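Fervidolysin (PDB 1R6V) degrades keratin into peptides as a subtilisin-like serine protease, allowing its bacterium to grow on native feathers. Local coordinates at residues V160-V165 against G198-H203; A205-A210 against A383-T388. The protein carries 1 engineered substitution. One frame throughout, in Å; residues are numbered along the deposited sequence.

Contact 1 (V160-V165 against G198-H203). Engineered in segment 198-203: Ala200 (natural residue His).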
loop_
_atom_site.group_PDB
_atom_site.type_symbol
_atom_site.label_atom_id
_atom_site.label_comp_id
_atom_site.label_asym_id
_atom_site.label_seq_id
_atom_site.Cartn_x
_atom_site.Cartn_y
_atom_site.Cartn_z
ATOM N N VAL A 160 -10.921 14.828 -4.550
ATOM C CA VAL A 160 -10.246 14.511 -5.805
ATOM C C VAL A 160 -8.755 14.613 -5.440
ATOM O O VAL A 160 -8.202 15.702 -5.318
ATOM C CB VAL A 160 -10.667 15.504 -6.926
ATOM C CG1 VAL A 160 -9.706 15.399 -8.128
ATOM C CG2 VAL A 160 -12.097 15.168 -7.389
ATOM N N VAL A 161 -8.135 13.452 -5.265
ATOM C CA VAL A 161 -6.731 13.308 -4.845
ATOM C C VAL A 161 -5.982 13.177 -6.150
ATOM O O VAL A 161 -5.877 12.102 -6.725
ATOM C CB VAL A 161 -6.621 12.079 -3.944
ATOM C CG1 VAL A 161 -5.221 12.012 -3.323
ATOM C CG2 VAL A 161 -7.706 12.186 -2.848
ATOM N N ASP A 162 -5.418 14.302 -6.575
ATOM C CA ASP A 162 -4.875 14.379 -7.917
ATOM C C ASP A 162 -3.922 15.592 -8.058
ATOM O O ASP A 162 -3.206 15.958 -7.115
ATOM C CB ASP A 162 -6.122 14.565 -8.799
ATOM C CG ASP A 162 -5.982 13.990 -10.170
ATOM O OD1 ASP A 162 -5.244 14.583 -10.987
ATOM O OD2 ASP A 162 -6.620 12.939 -10.419
ATOM N N THR A 163 -3.961 16.209 -9.239
ATOM C CA THR A 163 -3.133 17.370 -9.594
ATOM C C THR A 163 -3.687 18.719 -9.121
ATOM O O THR A 163 -3.070 19.759 -9.374
ATOM C CB THR A 163 -3.013 17.516 -11.127
ATOM O OG1 THR A 163 -4.328 17.673 -11.690
ATOM C CG2 THR A 163 -2.354 16.298 -11.750
ATOM N N GLY A 164 -4.819 18.713 -8.427
ATOM C CA GLY A 164 -5.429 19.979 -8.040
ATOM C C GLY A 164 -6.548 20.249 -9.038
ATOM O O GLY A 164 -6.621 19.593 -10.088
ATOM N N VAL A 165 -7.406 21.220 -8.746
ATOM C CA VAL A 165 -8.561 21.516 -9.603
ATOM C C VAL A 165 -8.676 23.002 -9.958
ATOM O O VAL A 165 -8.500 23.850 -9.084
ATOM C CB VAL A 165 -9.849 21.078 -8.861
ATOM C CG1 VAL A 165 -11.084 21.453 -9.662
ATOM C CG2 VAL A 165 -9.807 19.556 -8.595
ATOM N N GLY A 198 -1.259 20.024 -13.174
ATOM C CA GLY A 198 -1.675 19.820 -14.549
ATOM C C GLY A 198 -3.184 19.825 -14.671
ATOM O O GLY A 198 -3.883 20.244 -13.748
ATOM N N SER A 199 -3.683 19.295 -15.783
ATOM C CA SER A 199 -5.113 19.303 -16.083
ATOM C C SER A 199 -5.984 18.141 -15.611
ATOM O O SER A 199 -7.200 18.290 -15.553
ATOM C CB SER A 199 -5.285 19.434 -17.599
ATOM O OG SER A 199 -4.789 18.262 -18.238
ATOM N N ALA A 200 -5.380 17.006 -15.268
ATOM C CA ALA A 200 -6.145 15.823 -14.870
ATOM C C ALA A 200 -7.210 16.011 -13.807
ATOM O O ALA A 200 -8.355 15.631 -14.016
ATOM C CB ALA A 200 -5.204 14.712 -14.448
ATOM N N GLY A 201 -6.836 16.590 -12.674
ATOM C CA GLY A 201 -7.804 16.774 -11.591
ATOM C C GLY A 201 -9.052 17.554 -11.968
ATOM O O GLY A 201 -10.157 17.299 -11.481
ATOM N N THR A 202 -8.887 18.543 -12.838
ATOM C CA THR A 202 -10.034 19.345 -13.274
ATOM C C THR A 202 -10.962 18.520 -14.162
ATOM O O THR A 202 -12.185 18.643 -14.084
ATOM C CB THR A 202 -9.568 20.568 -14.072
ATOM O OG1 THR A 202 -8.694 21.348 -13.251
ATOM C CG2 THR A 202 -10.747 21.437 -14.490
ATOM N N HIS A 203 -10.368 17.690 -15.019
ATOM C CA HIS A 203 -11.154 16.825 -15.898
ATOM C C HIS A 203 -11.947 15.862 -14.997
ATOM O O HIS A 203 -13.143 15.637 -15.191
ATOM C CB HIS A 203 -10.210 16.084 -16.859
ATOM C CG HIS A 203 -10.888 15.524 -18.068
ATOM N ND1 HIS A 203 -11.480 14.280 -18.080
ATOM C CD2 HIS A 203 -11.083 16.046 -19.306
ATOM C CE1 HIS A 203 -12.010 14.058 -19.268
ATOM N NE2 HIS A 203 -11.783 15.115 -20.034
HETATM O O HOH W 1 -6.439 20.140 -12.767
#

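Contact 2 (A205-A210 against A383-T388)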
loop_
_atom_site.group_PDB
_atom_site.type_symbol
_atom_site.label_atom_id
_atom_site.label_comp_id
_atom_site.label_asym_id
_atom_site.label_seq_id
_atom_site.Cartn_x
_atom_site.Cartn_y
_atom_site.Cartn_z
ATOM N N ALA A 205 -12.804 16.322 -11.818
ATOM C CA ALA A 205 -13.816 17.095 -11.114
ATOM C C ALA A 205 -15.072 17.326 -11.960
ATOM O O ALA A 205 -16.183 17.212 -11.462
ATOM C CB ALA A 205 -13.230 18.443 -10.659
ATOM N N GLY A 206 -14.896 17.647 -13.241
ATOM C CA GLY A 206 -16.055 17.875 -14.095
ATOM C C GLY A 206 -16.886 16.616 -14.324
ATOM O O GLY A 206 -18.104 16.677 -14.348
ATOM N N THR A 207 -16.236 15.465 -14.493
ATOM C CA THR A 207 -16.996 14.231 -14.734
ATOM C C THR A 207 -17.852 13.887 -13.533
ATOM O O THR A 207 -18.975 13.411 -13.662
ATOM C CB THR A 207 -16.049 13.065 -15.022
ATOM O OG1 THR A 207 -15.400 13.311 -16.278
ATOM C CG2 THR A 207 -16.809 11.745 -15.075
ATOM N N ILE A 208 -17.297 14.150 -12.366
ATOM C CA ILE A 208 -17.979 13.882 -11.104
ATOM C C ILE A 208 -19.063 14.895 -10.759
ATOM O O ILE A 208 -20.180 14.518 -10.398
ATOM C CB ILE A 208 -16.987 13.890 -9.922
ATOM C CG1 ILE A 208 -16.026 12.705 -10.030
ATOM C CG2 ILE A 208 -17.753 13.837 -8.586
ATOM C CD1 ILE A 208 -14.867 12.775 -9.055
ATOM N N ALA A 209 -18.726 16.182 -10.840
ATOM C CA ALA A 209 -19.683 17.206 -10.444
ATOM C C ALA A 209 -19.772 18.498 -11.245
ATOM O O ALA A 209 -20.024 19.556 -10.663
ATOM C CB ALA A 209 -19.446 17.546 -8.975
ATOM N N ALA A 210 -19.575 18.462 -12.555
ATOM C CA ALA A 210 -19.717 19.707 -13.293
ATOM C C ALA A 210 -21.148 20.193 -13.013
ATOM O O ALA A 210 -22.096 19.406 -12.948
ATOM C CB ALA A 210 -19.494 19.485 -14.795
ATOM N N ALA A 383 -12.306 6.716 -16.266
ATOM C CA ALA A 383 -13.344 5.774 -15.843
ATOM C C ALA A 383 -13.641 5.906 -14.350
ATOM O O ALA A 383 -14.798 5.948 -13.924
ATOM C CB ALA A 383 -12.895 4.334 -16.151
ATOM N N ALA A 384 -12.588 5.968 -13.549
ATOM C CA ALA A 384 -12.780 6.065 -12.104
ATOM C C ALA A 384 -13.732 7.180 -11.655
ATOM O O ALA A 384 -14.562 6.963 -10.780
ATOM C CB ALA A 384 -11.405 6.199 -11.392
ATOM N N PRO A 385 -13.616 8.393 -12.222
ATOM C CA PRO A 385 -14.526 9.457 -11.797
ATOM C C PRO A 385 -15.998 9.135 -12.032
ATOM O O PRO A 385 -16.867 9.653 -11.328
ATOM C CB PRO A 385 -14.064 10.681 -12.596
ATOM C CG PRO A 385 -13.180 10.129 -13.666
ATOM C CD PRO A 385 -12.530 8.932 -13.065
ATOM N N HIS A 386 -16.293 8.290 -13.012
ATOM C CA HIS A 386 -17.697 7.937 -13.226
ATOM C C HIS A 386 -18.160 7.137 -12.019
ATOM O O HIS A 386 -19.280 7.320 -11.539
ATOM C CB HIS A 386 -17.870 7.096 -14.485
ATOM C CG HIS A 386 -17.746 7.879 -15.752
ATOM N ND1 HIS A 386 -18.832 8.445 -16.396
ATOM C CD2 HIS A 386 -16.659 8.235 -16.475
ATOM C CE1 HIS A 386 -18.413 9.115 -17.453
ATOM N NE2 HIS A 386 -17.094 9.006 -17.522
ATOM N N VAL A 387 -17.307 6.232 -11.541
ATOM C CA VAL A 387 -17.663 5.421 -10.382
ATOM C C VAL A 387 -17.705 6.288 -9.121
ATOM O O VAL A 387 -18.600 6.142 -8.294
ATOM C CB VAL A 387 -16.673 4.250 -10.186
ATOM C CG1 VAL A 387 -16.948 3.540 -8.851
ATOM C CG2 VAL A 387 -16.833 3.254 -11.328
ATOM N N THR A 388 -16.751 7.196 -8.968
ATOM C CA THR A 388 -16.775 8.065 -7.793
ATOM C C THR A 388 -18.082 8.861 -7.779
ATOM O O THR A 388 -18.699 9.067 -6.722
ATOM C CB THR A 388 -15.543 9.009 -7.785
ATOM O OG1 THR A 388 -14.363 8.214 -7.613
ATOM C CG2 THR A 388 -15.606 10.007 -6.642
#

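Contact 1 (V160-V165 against G198-H203)
Thr163 lays its side chain against the first turn of helix 200-209, where OG1 accepts a hydrogen bond from the backbone N of Gly201 (2.9 Å, N-H...O angle 159°). With chi1 at 59°, OG1 sits between its own backbone N and carbonyl carbon, the rotamer that turns the hydroxyl to this amide. OG1 also lies 3.3 Å from Gly198 O, at most a weak bond. Asp162 lies beside it: OD1 takes the backbone N-H of Thr163 through its anti lone pair at 2.7 Å, which helps to hold the carboxylate in this orientation, and the same oxygen stands 3.5 Å from Ala200 CB. Here the largely parallel central sheet of the subtilisin fold delivers, at the C-terminal end of strand 157-162, the aspartate of the charge relay system inferred for this enzyme, next to the N-terminal part of helix 200-209, which carries the histidine position, engineered to alanine at Ala200. Ser381, the inferred third member, lies close to Ala200. Gly201 presses its CA on Gly164 O at 3.4 Å in a CA-H...O contact, and a side chain at this glycine would run into that carbonyl. Val160 CG1 and Val165 CG2 both approach the carbonyl O of Gly201, the latter at 3.7 Å. One water bridges the segments, donating to Gly164 O and Gly198 O and accepting from Thr202 OG1 (2.6 Å), a hydroxyl that also pairs with the backbone N of Asp166.

Contact 2 (A205-A210 against A383-T388)
Thr207 points its methyl at the flat side of the His386 imidazole in a CH-pi contact: CG2 stands 3.7 Å from the ring centroid and only 11° off the ring normal, so it is centred over one face. The Thr207 side chain comes in roughly perpendicular to that of His386. CG2 lies anti to the backbone N, which aims the methyl across the interface, while OG1 makes a weak bond back to His203 O within its own helix. Were His386 replaced by alanine, the Thr207 methyl would probably lose the aromatic face it rests on, and a gap would be likely to open over it. Apolar packing supplies the rest. Pro385 CB is wedged between the two residues of helix 200-209, 3.8 Å from Thr207 CG2 and the same from Ile208 CG1. Further along, Ile208 CD1 meets Thr388 CG2 methyl to methyl at 3.7 Å, its extended chain (chi2 170°) carrying CD1 there. These helices are central to the subtilase fold: helix 200-209 carries the histidine position of the charge relay system, here alanine, in its first turn and helix 380-397 carries the inferred nucleophile Ser381, and the short segments run side by side with axes 8.2 Å apart and crossing at -30°. Polar atoms take part too: the carbonyl O of Pro385 lies 3.4 Å from Ile208 CG1, and Ala383 O lies at the edge of the His386 ring, in its plane. Thr388 OG1 bonds to Asn265 ND2, tying the second helix to strand 263-269 of the central sheet.

From the N terminus, the chain passes through the propeptide domain and reaches strand 157-162; contact 1 then closes a loop of 32 residues, which holds two short strands and no helix, by bringing 198-203 back beside the strand end. Contact 2 opens only afterwards, in series, neither nested nor crossed, and spans 172 residues containing much of the remaining catalytic domain before 383-388 returns. Helix 200-209 serves both, its first turn in contact 1 and its later part in contact 2, and their centres lie 11 Å apart. Val160 CG2 also packs on Ile208 CD1 (4.0 Å), linking strand 157-162, helix 200-209 and helix 380-397 in one continuous core.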